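TRNA (cytidine-2'-O-)-methyltransferase TrmJ (Sulfolobus acidocaldarius, PDB 4CNG) catalyses 2'-O-methylation of cytidine 32 in tRNA with S-adenosyl-L-methionine as methyl donor, acting as a homodimer of the SPOUT class. Local coordinates at residues 34-39 with 49-54; 86-91 with 127-132; 149-154 with 166-171. The protein carries 1 engineered substitution. All coordinates share one frame; numbering follows the deposited sequence.

Contact 1: 34-39 with 49-54; sequences YNLGFI and DEFYVV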
loop_
_atom_site.group_PDB
_atom_site.type_symbol
_atom_site.label_atom_id
_atom_site.label_comp_id
_atom_site.label_asym_id
_atom_site.label_seq_id
_atom_site.Cartn_x
_atom_site.Cartn_y
_atom_site.Cartn_z
ATOM N N TYR A 34 7.434 -10.308 -6.232
ATOM C CA TYR A 34 6.393 -10.059 -5.258
ATOM C C TYR A 34 5.728 -8.714 -5.562
ATOM O O TYR A 34 4.499 -8.620 -5.581
ATOM C CB TYR A 34 6.974 -10.088 -3.847
ATOM C CG TYR A 34 8.337 -9.457 -3.753
ATOM C CD1 TYR A 34 8.479 -8.103 -3.551
ATOM C CD2 TYR A 34 9.485 -10.202 -4.002
ATOM C CE1 TYR A 34 9.709 -7.496 -3.617
ATOM C CE2 TYR A 34 10.733 -9.616 -3.982
ATOM C CZ TYR A 34 10.833 -8.257 -3.800
ATOM O OH TYR A 34 12.063 -7.654 -3.757
ATOM N N ASN A 35 6.514 -7.679 -5.877
ATOM C CA ASN A 35 5.899 -6.400 -6.184
ATOM C C ASN A 35 5.024 -6.507 -7.405
ATOM O O ASN A 35 3.929 -5.966 -7.416
ATOM C CB ASN A 35 6.927 -5.326 -6.381
ATOM C CG ASN A 35 7.466 -4.803 -5.107
ATOM O OD1 ASN A 35 6.742 -4.727 -4.126
ATOM N ND2 ASN A 35 8.693 -4.368 -5.107
ATOM N N LEU A 36 5.495 -7.154 -8.459
ATOM C CA LEU A 36 4.681 -7.249 -9.661
ATOM C C LEU A 36 3.367 -8.000 -9.378
ATOM O O LEU A 36 2.308 -7.578 -9.834
ATOM C CB LEU A 36 5.495 -7.885 -10.790
ATOM C CG LEU A 36 4.755 -8.056 -12.123
ATOM C CD1 LEU A 36 4.236 -6.728 -12.619
ATOM C CD2 LEU A 36 5.639 -8.717 -13.143
ATOM N N GLY A 37 3.447 -9.115 -8.672
ATOM C CA GLY A 37 2.250 -9.836 -8.333
ATOM C C GLY A 37 1.280 -9.062 -7.457
ATOM O O GLY A 37 0.070 -9.055 -7.689
ATOM N N PHE A 38 1.821 -8.375 -6.455
ATOM C CA PHE A 38 0.997 -7.564 -5.590
ATOM C C PHE A 38 0.330 -6.442 -6.337
ATOM O O PHE A 38 -0.821 -6.095 -6.051
ATOM C CB PHE A 38 1.827 -7.008 -4.420
ATOM C CG PHE A 38 2.228 -8.018 -3.392
ATOM C CD1 PHE A 38 1.368 -9.021 -3.018
ATOM C CD2 PHE A 38 3.481 -7.949 -2.823
ATOM C CE1 PHE A 38 1.725 -9.910 -2.003
ATOM C CE2 PHE A 38 3.826 -8.791 -1.786
ATOM C CZ PHE A 38 3.006 -9.850 -1.495
ATOM N N ILE A 39 1.027 -5.847 -7.315
ATOM C CA ILE A 39 0.422 -4.833 -8.137
ATOM C C ILE A 39 -0.719 -5.401 -8.998
ATOM O O ILE A 39 -1.783 -4.794 -9.094
ATOM C CB ILE A 39 1.488 -4.136 -9.006
ATOM C CG1 ILE A 39 2.387 -3.281 -8.125
ATOM C CG2 ILE A 39 0.830 -3.299 -10.086
ATOM C CD1 ILE A 39 3.680 -2.834 -8.772
ATOM N N ASP A 49 -8.241 0.281 -15.337
ATOM C CA ASP A 49 -8.676 0.003 -16.695
ATOM C C ASP A 49 -7.589 -0.641 -17.584
ATOM O O ASP A 49 -7.893 -1.502 -18.389
ATOM C CB ASP A 49 -9.166 1.294 -17.332
ATOM C CG ASP A 49 -10.293 1.924 -16.531
ATOM O OD1 ASP A 49 -11.400 1.376 -16.595
ATOM O OD2 ASP A 49 -10.064 2.937 -15.827
ATOM N N GLU A 50 -6.356 -0.172 -17.483
ATOM C CA GLU A 50 -5.236 -0.606 -18.338
ATOM C C GLU A 50 -4.009 -0.729 -17.454
ATOM O O GLU A 50 -3.835 0.040 -16.514
ATOM C CB GLU A 50 -4.992 0.447 -19.426
ATOM C CG GLU A 50 -6.140 0.593 -20.396
ATOM C CD GLU A 50 -5.892 1.603 -21.501
ATOM O OE1 GLU A 50 -4.911 2.368 -21.448
ATOM O OE2 GLU A 50 -6.764 1.700 -22.393
ATOM N N PHE A 51 -3.176 -1.718 -17.760
ATOM C CA PHE A 51 -2.042 -2.083 -16.937
ATOM C C PHE A 51 -0.884 -2.411 -17.874
ATOM O O PHE A 51 -0.912 -3.431 -18.552
ATOM C CB PHE A 51 -2.436 -3.292 -16.049
ATOM C CG PHE A 51 -1.330 -3.870 -15.211
ATOM C CD1 PHE A 51 -0.340 -3.110 -14.653
ATOM C CD2 PHE A 51 -1.372 -5.210 -14.914
ATOM C CE1 PHE A 51 0.608 -3.677 -13.833
ATOM C CE2 PHE A 51 -0.424 -5.802 -14.092
ATOM C CZ PHE A 51 0.594 -5.030 -13.576
ATOM N N TYR A 52 0.123 -1.537 -17.845
ATOM C CA TYR A 52 1.324 -1.661 -18.671
ATOM C C TYR A 52 2.543 -1.824 -17.798
ATOM O O TYR A 52 2.699 -1.126 -16.796
ATOM C CB TYR A 52 1.515 -0.393 -19.552
ATOM C CG TYR A 52 0.692 -0.339 -20.781
ATOM C CD1 TYR A 52 -0.669 -0.228 -20.743
ATOM C CD2 TYR A 52 1.300 -0.296 -22.015
ATOM C CE1 TYR A 52 -1.432 -0.148 -21.880
ATOM C CE2 TYR A 52 0.560 -0.209 -23.182
ATOM C CZ TYR A 52 -0.815 -0.078 -23.104
ATOM O OH TYR A 52 -1.573 0.007 -24.250
ATOM N N VAL A 53 3.454 -2.679 -18.238
ATOM C CA VAL A 53 4.704 -2.885 -17.569
ATOM C C VAL A 53 5.807 -2.749 -18.620
ATOM O O VAL A 53 5.761 -3.399 -19.657
ATOM C CB VAL A 53 4.721 -4.250 -16.873
ATOM C CG1 VAL A 53 6.049 -4.483 -16.211
ATOM C CG2 VAL A 53 3.658 -4.287 -15.787
ATOM N N VAL A 54 6.747 -1.860 -18.355
ATOM C CA VAL A 54 7.841 -1.571 -19.262
ATOM C C VAL A 54 9.026 -2.466 -18.891
ATOM O O VAL A 54 9.542 -2.411 -17.781
ATOM C CB VAL A 54 8.236 -0.107 -19.146
ATOM C CG1 VAL A 54 9.380 0.181 -20.100
ATOM C CG2 VAL A 54 7.082 0.833 -19.426
#

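Contact 2: 86-91 with 127-132; sequences DAIRDV and AFIFGR. With SAH (S-adenosyl-L-homocysteine), chain C.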
loop_
_atom_site.group_PDB
_atom_site.type_symbol
_atom_site.label_atom_id
_atom_site.label_comp_id
_atom_site.label_asym_id
_atom_site.label_seq_id
_atom_site.Cartn_x
_atom_site.Cartn_y
_atom_site.Cartn_z
ATOM N N ASP A 86 6.296 3.980 -25.324
ATOM C CA ASP A 86 5.154 3.200 -25.829
ATOM C C ASP A 86 4.037 2.936 -24.801
ATOM O O ASP A 86 2.895 2.638 -25.150
ATOM C CB ASP A 86 5.646 1.878 -26.430
ATOM C CG ASP A 86 6.273 2.046 -27.844
ATOM O OD1 ASP A 86 6.535 3.223 -28.270
ATOM O OD2 ASP A 86 6.551 0.969 -28.510
ATOM N N ALA A 87 4.417 3.043 -23.534
ATOM C CA ALA A 87 3.490 2.844 -22.430
ATOM C C ALA A 87 2.658 4.070 -22.085
ATOM O O ALA A 87 1.631 3.938 -21.404
ATOM C CB ALA A 87 4.244 2.341 -21.212
ATOM N N ILE A 88 3.085 5.253 -22.534
ATOM C CA ILE A 88 2.422 6.495 -22.153
ATOM C C ILE A 88 1.791 7.190 -23.373
ATOM O O ILE A 88 1.394 8.342 -23.290
ATOM C CB ILE A 88 3.395 7.450 -21.405
ATOM C CG1 ILE A 88 4.553 7.899 -22.313
ATOM C CG2 ILE A 88 3.903 6.815 -20.107
ATOM C CD1 ILE A 88 5.384 9.027 -21.747
ATOM N N ARG A 89 1.678 6.475 -24.496
ATOM C CA ARG A 89 0.950 6.940 -25.676
ATOM C C ARG A 89 -0.552 7.024 -25.484
ATOM O O ARG A 89 -1.141 6.190 -24.793
ATOM C CB ARG A 89 1.213 5.987 -26.826
ATOM C CG ARG A 89 2.607 6.096 -27.406
ATOM C CD ARG A 89 2.782 5.108 -28.547
ATOM N NE ARG A 89 1.694 5.235 -29.512
ATOM C CZ ARG A 89 1.102 4.214 -30.123
ATOM N NH1 ARG A 89 1.483 2.964 -29.875
ATOM N NH2 ARG A 89 0.120 4.445 -30.986
ATOM N N ASP A 90 -1.177 7.960 -26.182
ATOM C CA ASP A 90 -2.627 7.991 -26.317
ATOM C C ASP A 90 -3.334 8.171 -24.970
ATOM O O ASP A 90 -4.382 7.576 -24.749
ATOM C CB ASP A 90 -3.116 6.716 -27.022
ATOM C CG ASP A 90 -2.399 6.463 -28.348
ATOM O OD1 ASP A 90 -2.209 7.434 -29.114
ATOM O OD2 ASP A 90 -2.037 5.298 -28.630
ATOM N N VAL A 91 -2.722 8.936 -24.058
ATOM C CA VAL A 91 -3.377 9.380 -22.825
ATOM C C VAL A 91 -3.424 10.913 -22.772
ATOM O O VAL A 91 -2.719 11.598 -23.526
ATOM C CB VAL A 91 -2.699 8.826 -21.522
ATOM C CG1 VAL A 91 -2.632 7.311 -21.540
ATOM C CG2 VAL A 91 -1.306 9.406 -21.293
ATOM N N ALA A 127 -2.343 8.280 -17.258
ATOM C CA ALA A 127 -1.347 7.286 -16.876
ATOM C C ALA A 127 -0.718 7.687 -15.559
ATOM O O ALA A 127 -0.233 8.799 -15.410
ATOM C CB ALA A 127 -0.281 7.177 -17.952
ATOM N N PHE A 128 -0.713 6.742 -14.619
ATOM C CA PHE A 128 0.001 6.860 -13.346
ATOM C C PHE A 128 1.235 5.992 -13.442
ATOM O O PHE A 128 1.109 4.784 -13.628
ATOM C CB PHE A 128 -0.870 6.446 -12.154
ATOM C CG PHE A 128 -1.875 7.478 -11.739
ATOM C CD1 PHE A 128 -3.069 7.654 -12.420
ATOM C CD2 PHE A 128 -1.558 8.409 -10.772
ATOM C CE1 PHE A 128 -3.964 8.657 -12.044
ATOM C CE2 PHE A 128 -2.459 9.370 -10.359
ATOM C CZ PHE A 128 -3.635 9.501 -11.029
ATOM N N ILE A 129 2.407 6.604 -13.281
ATOM C CA ILE A 129 3.673 5.995 -13.643
ATOM C C ILE A 129 4.504 5.841 -12.370
ATOM O O ILE A 129 4.728 6.815 -11.639
ATOM C CB ILE A 129 4.453 6.856 -14.673
ATOM C CG1 ILE A 129 3.611 7.128 -15.887
ATOM C CG2 ILE A 129 5.781 6.257 -14.991
ATOM C CD1 ILE A 129 3.925 8.433 -16.585
ATOM N N PHE A 130 4.970 4.596 -12.114
ATOM C CA PHE A 130 5.766 4.243 -10.950
ATOM C C PHE A 130 7.083 3.675 -11.412
ATOM O O PHE A 130 7.163 2.990 -12.434
ATOM C CB PHE A 130 4.996 3.202 -10.093
ATOM C CG PHE A 130 3.714 3.719 -9.499
ATOM C CD1 PHE A 130 2.569 3.786 -10.228
ATOM C CD2 PHE A 130 3.684 4.144 -8.188
ATOM C CE1 PHE A 130 1.408 4.315 -9.690
ATOM C CE2 PHE A 130 2.508 4.628 -7.624
ATOM C CZ PHE A 130 1.376 4.720 -8.376
ATOM N N GLY A 131 8.107 3.972 -10.643
ATOM C CA GLY A 131 9.463 3.595 -10.973
ATOM C C GLY A 131 10.002 2.361 -10.286
ATOM O O GLY A 131 9.304 1.565 -9.663
ATOM N N ARG A 132 11.296 2.172 -10.527
ATOM C CA ARG A 132 12.040 0.976 -10.140
ATOM C C ARG A 132 12.304 0.953 -8.650
ATOM O O ARG A 132 12.594 1.987 -8.058
ATOM C CB ARG A 132 13.377 1.025 -10.905
ATOM C CG ARG A 132 13.247 1.087 -12.423
ATOM C CD ARG A 132 14.511 1.631 -13.060
ATOM N NE ARG A 132 14.375 1.819 -14.502
ATOM C CZ ARG A 132 13.911 2.906 -15.089
ATOM N NH1 ARG A 132 13.436 3.920 -14.400
ATOM N NH2 ARG A 132 13.876 2.973 -16.401
HETATM N N SAH C . 15.802 4.874 -4.241
HETATM C CA SAH C . 14.673 5.019 -5.197
HETATM C CB SAH C . 13.409 4.559 -4.489
HETATM C CG SAH C . 12.282 4.151 -5.455
HETATM S SD SAH C . 10.831 3.586 -4.575
HETATM C C SAH C . 14.616 6.451 -5.644
HETATM O O SAH C . 15.325 7.306 -5.109
HETATM O OXT SAH C . 13.995 6.784 -6.632
HETATM C "C5'" SAH C . 9.986 2.819 -5.958
HETATM C "C4'" SAH C . 8.820 3.605 -6.546
HETATM O "O4'" SAH C . 7.782 3.710 -5.558
HETATM C "C3'" SAH C . 9.104 5.015 -6.923
HETATM O "O3'" SAH C . 9.764 5.054 -8.199
HETATM C "C2'" SAH C . 7.741 5.648 -6.925
HETATM O "O2'" SAH C . 7.031 5.276 -8.100
HETATM C "C1'" SAH C . 7.095 4.961 -5.715
HETATM N N9 SAH C . 7.243 5.714 -4.433
HETATM C C8 SAH C . 7.803 5.257 -3.277
HETATM N N7 SAH C . 7.555 6.139 -2.271
HETATM C C5 SAH C . 6.804 7.132 -2.806
HETATM C C6 SAH C . 6.163 8.274 -2.289
HETATM N N6 SAH C . 6.269 8.633 -0.993
HETATM N N1 SAH C . 5.463 9.025 -3.105
HETATM C C2 SAH C . 5.336 8.667 -4.392
HETATM N N3 SAH C . 5.863 7.601 -4.978
HETATM C C4 SAH C . 6.566 6.831 -4.176
#

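Contact 3: 149-154 with 166-171; sequences LFIPAN and VGIVLY. With SAH (S-adenosyl-L-homocysteine), chain C.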
loop_
_atom_site.group_PDB
_atom_site.type_symbol
_atom_site.label_atom_id
_atom_site.label_comp_id
_atom_site.label_asym_id
_atom_site.label_seq_id
_atom_site.Cartn_x
_atom_site.Cartn_y
_atom_site.Cartn_z
ATOM N N LEU A 149 3.854 13.295 -8.611
ATOM C CA LEU A 149 3.070 13.071 -7.393
ATOM C C LEU A 149 3.938 12.501 -6.293
ATOM O O LEU A 149 4.614 11.506 -6.479
ATOM C CB LEU A 149 1.944 12.092 -7.712
ATOM C CG LEU A 149 1.075 11.611 -6.537
ATOM C CD1 LEU A 149 0.286 12.712 -5.924
ATOM C CD2 LEU A 149 0.202 10.472 -7.005
ATOM N N PHE A 150 3.904 13.177 -5.160
ATOM C CA PHE A 150 4.451 12.700 -3.873
ATOM C C PHE A 150 3.323 12.235 -2.977
ATOM O O PHE A 150 2.372 12.990 -2.780
ATOM C CB PHE A 150 5.214 13.845 -3.175
ATOM C CG PHE A 150 5.760 13.487 -1.805
ATOM C CD1 PHE A 150 6.709 12.491 -1.686
ATOM C CD2 PHE A 150 5.321 14.113 -0.627
ATOM C CE1 PHE A 150 7.183 12.074 -0.458
ATOM C CE2 PHE A 150 5.868 13.747 0.628
ATOM C CZ PHE A 150 6.797 12.730 0.689
ATOM N N ILE A 151 3.442 11.028 -2.439
ATOM C CA ILE A 151 2.520 10.550 -1.407
ATOM C C ILE A 151 3.099 10.940 -0.056
ATOM O O ILE A 151 4.197 10.513 0.302
ATOM C CB ILE A 151 2.442 9.019 -1.468
ATOM C CG1 ILE A 151 1.956 8.526 -2.846
ATOM C CG2 ILE A 151 1.548 8.521 -0.329
ATOM C CD1 ILE A 151 2.270 7.073 -3.145
ATOM N N PRO A 152 2.332 11.750 0.702
ATOM C CA PRO A 152 2.861 12.201 1.979
ATOM C C PRO A 152 3.180 11.044 2.929
ATOM O O PRO A 152 2.404 10.128 3.058
ATOM C CB PRO A 152 1.729 13.084 2.521
ATOM C CG PRO A 152 1.094 13.646 1.304
ATOM C CD PRO A 152 1.135 12.510 0.315
ATOM N N ALA A 153 4.331 11.150 3.574
ATOM C CA ALA A 153 4.818 10.138 4.493
ATOM C C ALA A 153 5.939 10.787 5.309
ATOM O O ALA A 153 6.280 11.934 5.113
ATOM C CB ALA A 153 5.343 8.933 3.726
ATOM N N ASN A 154 6.442 10.048 6.282
ATOM C CA ASN A 154 7.499 10.524 7.175
ATOM C C ASN A 154 8.579 11.239 6.367
ATOM O O ASN A 154 9.228 10.602 5.553
ATOM C CB ASN A 154 8.085 9.296 7.855
ATOM C CG ASN A 154 9.188 9.590 8.821
ATOM O OD1 ASN A 154 9.632 10.721 8.976
ATOM N ND2 ASN A 154 9.701 8.524 9.418
ATOM N N VAL A 166 1.729 2.023 -5.006
ATOM C CA VAL A 166 0.680 1.786 -5.999
ATOM C C VAL A 166 -0.670 1.608 -5.251
ATOM O O VAL A 166 -1.672 2.183 -5.633
ATOM C CB VAL A 166 0.996 0.564 -6.825
ATOM C CG1 VAL A 166 -0.206 0.159 -7.656
ATOM C CG2 VAL A 166 2.190 0.836 -7.743
ATOM N N GLY A 167 -0.700 0.794 -4.188
ATOM C CA GLY A 167 -1.964 0.544 -3.486
ATOM C C GLY A 167 -2.575 1.810 -2.916
ATOM O O GLY A 167 -3.778 1.999 -2.987
ATOM N N ILE A 168 -1.755 2.695 -2.360
ATOM C CA ILE A 168 -2.251 3.942 -1.800
ATOM C C ILE A 168 -2.857 4.805 -2.895
ATOM O O ILE A 168 -3.902 5.397 -2.713
ATOM C CB ILE A 168 -1.147 4.657 -1.003
ATOM C CG1 ILE A 168 -0.922 3.914 0.307
ATOM C CG2 ILE A 168 -1.470 6.131 -0.827
ATOM C CD1 ILE A 168 0.372 4.208 0.992
ATOM N N VAL A 169 -2.154 4.948 -4.044
ATOM C CA VAL A 169 -2.685 5.754 -5.115
ATOM C C VAL A 169 -3.998 5.174 -5.651
ATOM O O VAL A 169 -4.963 5.905 -5.924
ATOM C CB VAL A 169 -1.632 5.956 -6.231
ATOM C CG1 VAL A 169 -2.212 6.676 -7.427
ATOM C CG2 VAL A 169 -0.469 6.758 -5.654
ATOM N N LEU A 170 -4.035 3.874 -5.860
ATOM C CA LEU A 170 -5.241 3.251 -6.415
ATOM C C LEU A 170 -6.441 3.395 -5.450
ATOM O O LEU A 170 -7.569 3.579 -5.892
ATOM C CB LEU A 170 -5.016 1.787 -6.775
ATOM C CG LEU A 170 -4.032 1.494 -7.877
ATOM C CD1 LEU A 170 -4.061 0.005 -8.215
ATOM C CD2 LEU A 170 -3.786 2.479 -8.966
ATOM N N TYR A 171 -6.192 3.281 -4.154
ATOM C CA TYR A 171 -7.193 3.542 -3.118
ATOM C C TYR A 171 -7.697 5.006 -3.198
ATOM O O TYR A 171 -8.899 5.262 -3.131
ATOM C CB TYR A 171 -6.546 3.262 -1.760
ATOM C CG TYR A 171 -7.296 3.855 -0.602
ATOM C CD1 TYR A 171 -8.507 3.339 -0.201
ATOM C CD2 TYR A 171 -6.816 4.986 0.055
ATOM C CE1 TYR A 171 -9.199 3.905 0.861
ATOM C CE2 TYR A 171 -7.448 5.537 1.121
ATOM C CZ TYR A 171 -8.659 5.021 1.523
ATOM O OH TYR A 171 -9.283 5.628 2.588
HETATM N N SAH C . 15.802 4.874 -4.241
HETATM C CA SAH C . 14.673 5.019 -5.197
HETATM C CB SAH C . 13.409 4.559 -4.489
HETATM C CG SAH C . 12.282 4.151 -5.455
HETATM S SD SAH C . 10.831 3.586 -4.575
HETATM C C SAH C . 14.616 6.451 -5.644
HETATM O O SAH C . 15.325 7.306 -5.109
HETATM O OXT SAH C . 13.995 6.784 -6.632
HETATM C "C5'" SAH C . 9.986 2.819 -5.958
HETATM C "C4'" SAH C . 8.820 3.605 -6.546
HETATM O "O4'" SAH C . 7.782 3.710 -5.558
HETATM C "C3'" SAH C . 9.104 5.015 -6.923
HETATM O "O3'" SAH C . 9.764 5.054 -8.199
HETATM C "C2'" SAH C . 7.741 5.648 -6.925
HETATM O "O2'" SAH C . 7.031 5.276 -8.100
HETATM C "C1'" SAH C . 7.095 4.961 -5.715
HETATM N N9 SAH C . 7.243 5.714 -4.433
HETATM C C8 SAH C . 7.803 5.257 -3.277
HETATM N N7 SAH C . 7.555 6.139 -2.271
HETATM C C5 SAH C . 6.804 7.132 -2.806
HETATM C C6 SAH C . 6.163 8.274 -2.289
HETATM N N6 SAH C . 6.269 8.633 -0.993
HETATM N N1 SAH C . 5.463 9.025 -3.105
HETATM C C2 SAH C . 5.336 8.667 -4.392
HETATM N N3 SAH C . 5.863 7.601 -4.978
HETATM C C4 SAH C . 6.566 6.831 -4.176
#

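Contact 1: 34-39 with 49-54
In the beta-alpha-beta unit formed by strand 22-28, helix 33-45 and strand 50-54, Leu36 and Ile39 of the helix meet Phe51 and Val53 of the second, parallel strand. The segment axes run nearly antiparallel, at 167°, with a closest approach of 11.6 Å, and apolar side chains from both elements meet between them. The Phe51 ring receives two methyl groups near its outer end, both at an oblique angle. Ile39 CG2 lies 3.8 Å from Phe51 CE1 and almost as near to CZ, its side chain running at about a right angle to that of Phe51, while Leu36 CD1 is 4.1 Å from Phe51 CZ. Leu36 CD1 also reaches Val53 CG2 at 4.0 Å, thus bridging two residues that point to the same side of the strand. The extended first torsion of Phe51, with CG opposite the backbone N (chi1 175°), carries the ring out to the helix. All four residues are buried, and the contact is purely apolar. Ile27 of strand 22-28 touches both Ile39 and Phe51, Met78 packs on Phe51 and Val53, and Leu162 and Ser163 of helix 162-175 touch Ile39.

Contact 2: 86-91 with 127-132
The rings of Phe128 and Phe130 stand on one side of strand 125-130, an inner strand of the parallel sheet of this SPOUT fold, while Ala127 and Ile129 on its other side meet Val91 and Ile88. Hydroxyl O2' of S-adenosyl-L-homocysteine comes up obliquely to the Phe130 ring, 3.5 Å from Phe130 CD2. Helix 162-175 covers both rings. The strand is hydrogen-bonded to strands 22-28 and 93-97, and segment 86-91, at the turn leaving helix 84-87, covers Ala127 and Ile129. In that turn the Arg89 side chain is poorly ordered, and its NH2, 3.3 Å from Asp90 OD2, makes at most a loose charge pairing. Two pairs of apolar groups make the contact. Ile88 CG2 meets Ile129 CD1 at 3.9 Å, the two side chains crossing at about a right angle. Val91 CG2 sits 4.1 Å from Ala127 CB; with chi1 at -56° this methyl lies between the valine's own backbone N and carbonyl carbon, facing the strand. Where the strand ends, the chain turns into the cofactor pocket. There Gly131 N gives a nearly straight hydrogen bond to SAH O2' (3.1 Å, 163°) and a weak, strongly bent one to SAH O3' (122°).

Contact 3: 149-154 with 166-171
Ile151 N donates a short, nearly straight hydrogen bond to adenine N1 of S-adenosyl-L-homocysteine (2.9 Å, 169°), and the side chain of the same residue packs on helix 162-175. The amino group N6 returns a bond to Ile151 O at 3.1 Å, so one residue's backbone reads both N1 and N6, the Watson-Crick edge of the base. Ile151 CD1 lies between ligand and helix, 3.7 Å from SAH C2 and 3.7 Å from Val169 CG2. With CG1 opposite the carbonyl carbon (chi1 -59°), the longer branch runs past the adenine edge, and CG2 is left to meet Ile168 CG2 at 3.9 Å. Such an adenine site, built from backbone in loops near helix 162-175, belongs to the deep trefoil knot of SPOUT methyltransferases; Leu160 and Pro158 in the intervening loop also bond the ligand. Leu149, ending strand 147-149, brings CD2 to 4.0 Å from Val169 CG2, the two side chains lying alongside with their ends pointing opposite ways. Phe150 takes no part in the helix contact but places CE1 3.6 Å from SAH N6, the amino group lying obliquely to the ring. Tyr171 of the second subunit packs on Ile151, and Asn154 ND2 bonds to Lys44 O of that subunit.

All three contacts are apolar where their segments meet, but they serve different parts of the fold. Contacts 1 and 3 are wholly buried, contact 2 all but Val91, which is partly exposed. Contact 1 joins helix 33-45 to its sheet, contact 2 covers the sheet's central strand with a turn whose Arg89 and Asp90 are exposed, and contact 3 sets a loop against helix 162-175. That helix connects them: Val166 CG2 touches Ile39 CD1 of contact 1 and Phe130 CD2 of contact 2, and Val169 packs on Phe128. Contacts 1 and 2 also meet directly, Val54 beside Ala87. Contacts 2 and 3 add polar backbone bonds to the cofactor, at ribose and adenine respectively, whereas contacts 1 and 3 reach the second subunit.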